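Local coordinates for adenosine monophosphate-protein transferase FICD homolog (Caenorhabditis elegans, PDB 5JJ6) that belongs to the Fic/DOC family of Fido-domain proteins and adopts a predominantly helical fold, at residues Glu135-Tyr140 with Ala184-Asn189. Sequence-based numbering, arbitrary orientation.
Sequences ETYFLY and ALRFLN
The phenol oxygen of Tyr-137 accepts a hydrogen bond from the side-chain amide of Asn-189, with OH and ND2 2.9 Å apart. The bond is bent, 139° at the hydrogen, and the oxygen sits out of the amide plane, which is steeply inclined to the ring. With CG beside its backbone N (chi1 -86°), Tyr-137 reaches across to the 184-189 segment, bringing its ring against the aliphatic part of Arg-186, where Arg-186 CG lies 3.4 Å from Tyr-137 CE2. Segments 135-140 and 184-189, on helices 127-148 and 172-191 of this Fic/DOC-family protein, run at 129° between their N-to-C directions, their axes 11.2 Å apart at closest approach, a separation spanned by long side chains. Leu-185 touches both tyrosines through one methyl: its CD2 approaches Tyr-137 CD2 at 4.0 Å and Tyr-140 CD1 at 3.6 Å. The other methyl, CD1, lies over one face of the Tyr-140 ring, displaced toward its rim. Tyr-140 and Asn-189 also touch helix 284-297, at Leu-290 and Met-297 respectively. On the exposed side of the contact, the Arg-186 chain bends at chi3, and its NE makes a long, weak ion pair with Asp-182, one turn earlier on the same helix.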
loop_
_atom_site.group_PDB
_atom_site.type_symbol
_atom_site.label_atom_id
_atom_site.label_comp_id
_atom_site.label_asym_id
_atom_site.label_seq_id
_atom_site.Cartn_x
_atom_site.Cartn_y
_atom_site.Cartn_z
ATOM N N GLU B 135 4.421 -8.503 23.389
ATOM C CA GLU B 135 5.638 -8.967 22.718
ATOM C C GLU B 135 5.292 -10.003 21.628
ATOM O O GLU B 135 5.979 -10.124 20.594
ATOM C CB GLU B 135 6.619 -9.557 23.735
ATOM N N THR B 136 4.199 -10.725 21.856
ATOM C CA THR B 136 3.749 -11.780 20.960
ATOM C C THR B 136 3.334 -11.210 19.601
ATOM O O THR B 136 3.426 -11.903 18.592
ATOM C CB THR B 136 2.565 -12.573 21.604
ATOM O OG1 THR B 136 3.082 -13.604 22.454
ATOM C CG2 THR B 136 1.642 -13.202 20.557
ATOM N N TYR B 137 2.939 -9.941 19.554
ATOM C CA TYR B 137 2.681 -9.281 18.270
ATOM C C TYR B 137 3.916 -9.294 17.392
ATOM O O TYR B 137 3.870 -9.711 16.230
ATOM C CB TYR B 137 2.226 -7.842 18.469
ATOM C CG TYR B 137 0.753 -7.727 18.693
ATOM C CD1 TYR B 137 0.201 -8.020 19.934
ATOM C CD2 TYR B 137 -0.100 -7.337 17.667
ATOM C CE1 TYR B 137 -1.156 -7.923 20.152
ATOM C CE2 TYR B 137 -1.465 -7.237 17.876
ATOM C CZ TYR B 137 -1.985 -7.531 19.123
ATOM O OH TYR B 137 -3.339 -7.438 19.349
ATOM N N PHE B 138 5.015 -8.816 17.959
ATOM C CA PHE B 138 6.265 -8.716 17.233
ATOM C C PHE B 138 6.703 -10.120 16.845
ATOM O O PHE B 138 7.086 -10.357 15.707
ATOM C CB PHE B 138 7.345 -8.050 18.101
ATOM C CG PHE B 138 6.860 -6.835 18.822
ATOM C CD1 PHE B 138 6.001 -5.932 18.200
ATOM C CD2 PHE B 138 7.203 -6.623 20.153
ATOM C CE1 PHE B 138 5.516 -4.817 18.883
ATOM C CE2 PHE B 138 6.725 -5.508 20.838
ATOM C CZ PHE B 138 5.879 -4.605 20.200
ATOM N N LEU B 139 6.586 -11.052 17.787
ATOM C CA LEU B 139 7.011 -12.423 17.552
ATOM C C LEU B 139 6.258 -13.072 16.376
ATOM O O LEU B 139 6.854 -13.708 15.472
ATOM C CB LEU B 139 6.833 -13.233 18.832
ATOM C CG LEU B 139 7.817 -14.377 19.052
ATOM C CD1 LEU B 139 9.236 -13.908 18.840
ATOM C CD2 LEU B 139 7.645 -14.967 20.442
ATOM N N TYR B 140 4.943 -12.902 16.393
ATOM C CA TYR B 140 4.103 -13.421 15.342
ATOM C C TYR B 140 4.503 -12.808 14.008
ATOM O O TYR B 140 4.778 -13.535 13.049
ATOM C CB TYR B 140 2.620 -13.159 15.627
ATOM C CG TYR B 140 1.711 -13.793 14.590
ATOM C CD1 TYR B 140 1.444 -13.147 13.380
ATOM C CD2 TYR B 140 1.164 -15.057 14.792
ATOM C CE1 TYR B 140 0.644 -13.728 12.423
ATOM C CE2 TYR B 140 0.349 -15.643 13.841
ATOM C CZ TYR B 140 0.093 -14.977 12.653
ATOM O OH TYR B 140 -0.716 -15.548 11.680
ATOM N N ALA B 184 -2.901 -6.242 10.111
ATOM C CA ALA B 184 -3.816 -7.359 9.945
ATOM C C ALA B 184 -4.053 -8.092 11.264
ATOM O O ALA B 184 -5.181 -8.423 11.603
ATOM C CB ALA B 184 -3.286 -8.322 8.891
ATOM N N LEU B 185 -2.984 -8.340 12.003
ATOM C CA LEU B 185 -3.074 -9.048 13.267
ATOM C C LEU B 185 -3.906 -8.269 14.287
ATOM O O LEU B 185 -4.742 -8.846 14.999
ATOM C CB LEU B 185 -1.668 -9.333 13.815
ATOM C CG LEU B 185 -1.578 -10.283 15.012
ATOM C CD1 LEU B 185 -2.294 -11.589 14.719
ATOM C CD2 LEU B 185 -0.143 -10.553 15.343
ATOM N N ARG B 186 -3.666 -6.962 14.371
ATOM C CA ARG B 186 -4.405 -6.117 15.312
ATOM C C ARG B 186 -5.888 -6.139 14.961
ATOM O O ARG B 186 -6.745 -6.206 15.840
ATOM C CB ARG B 186 -3.856 -4.680 15.326
ATOM C CG ARG B 186 -2.751 -4.471 16.393
ATOM C CD ARG B 186 -2.209 -3.032 16.496
ATOM N NE ARG B 186 -1.774 -2.484 15.213
ATOM C CZ ARG B 186 -2.526 -1.686 14.455
ATOM N NH1 ARG B 186 -3.748 -1.351 14.863
ATOM N NH2 ARG B 186 -2.067 -1.227 13.293
ATOM N N PHE B 187 -6.175 -6.089 13.665
ATOM C CA PHE B 187 -7.545 -6.162 13.170
ATOM C C PHE B 187 -8.200 -7.468 13.584
ATOM O O PHE B 187 -9.360 -7.507 14.016
ATOM C CB PHE B 187 -7.558 -6.035 11.661
ATOM C CG PHE B 187 -8.884 -6.277 11.060
ATOM C CD1 PHE B 187 -9.920 -5.388 11.266
ATOM C CD2 PHE B 187 -9.117 -7.415 10.303
ATOM C CE1 PHE B 187 -11.176 -5.613 10.703
ATOM C CE2 PHE B 187 -10.364 -7.651 9.740
ATOM C CZ PHE B 187 -11.395 -6.744 9.941
ATOM N N LEU B 188 -7.444 -8.544 13.417
ATOM C CA LEU B 188 -7.890 -9.860 13.808
ATOM C C LEU B 188 -8.292 -9.856 15.274
ATOM O O LEU B 188 -9.380 -10.307 15.624
ATOM C CB LEU B 188 -6.786 -10.886 13.549
ATOM C CG LEU B 188 -7.068 -12.371 13.725
ATOM C CD1 LEU B 188 -6.232 -13.135 12.730
ATOM C CD2 LEU B 188 -6.736 -12.821 15.126
ATOM N N ASN B 189 -7.450 -9.289 16.128
ATOM C CA ASN B 189 -7.741 -9.324 17.561
ATOM C C ASN B 189 -8.861 -8.383 18.010
ATOM O O ASN B 189 -9.605 -8.693 18.939
ATOM C CB ASN B 189 -6.476 -9.024 18.365
ATOM C CG ASN B 189 -5.560 -10.224 18.469
ATOM O OD1 ASN B 189 -6.025 -11.342 18.641
ATOM N ND2 ASN B 189 -4.259 -10.004 18.365
#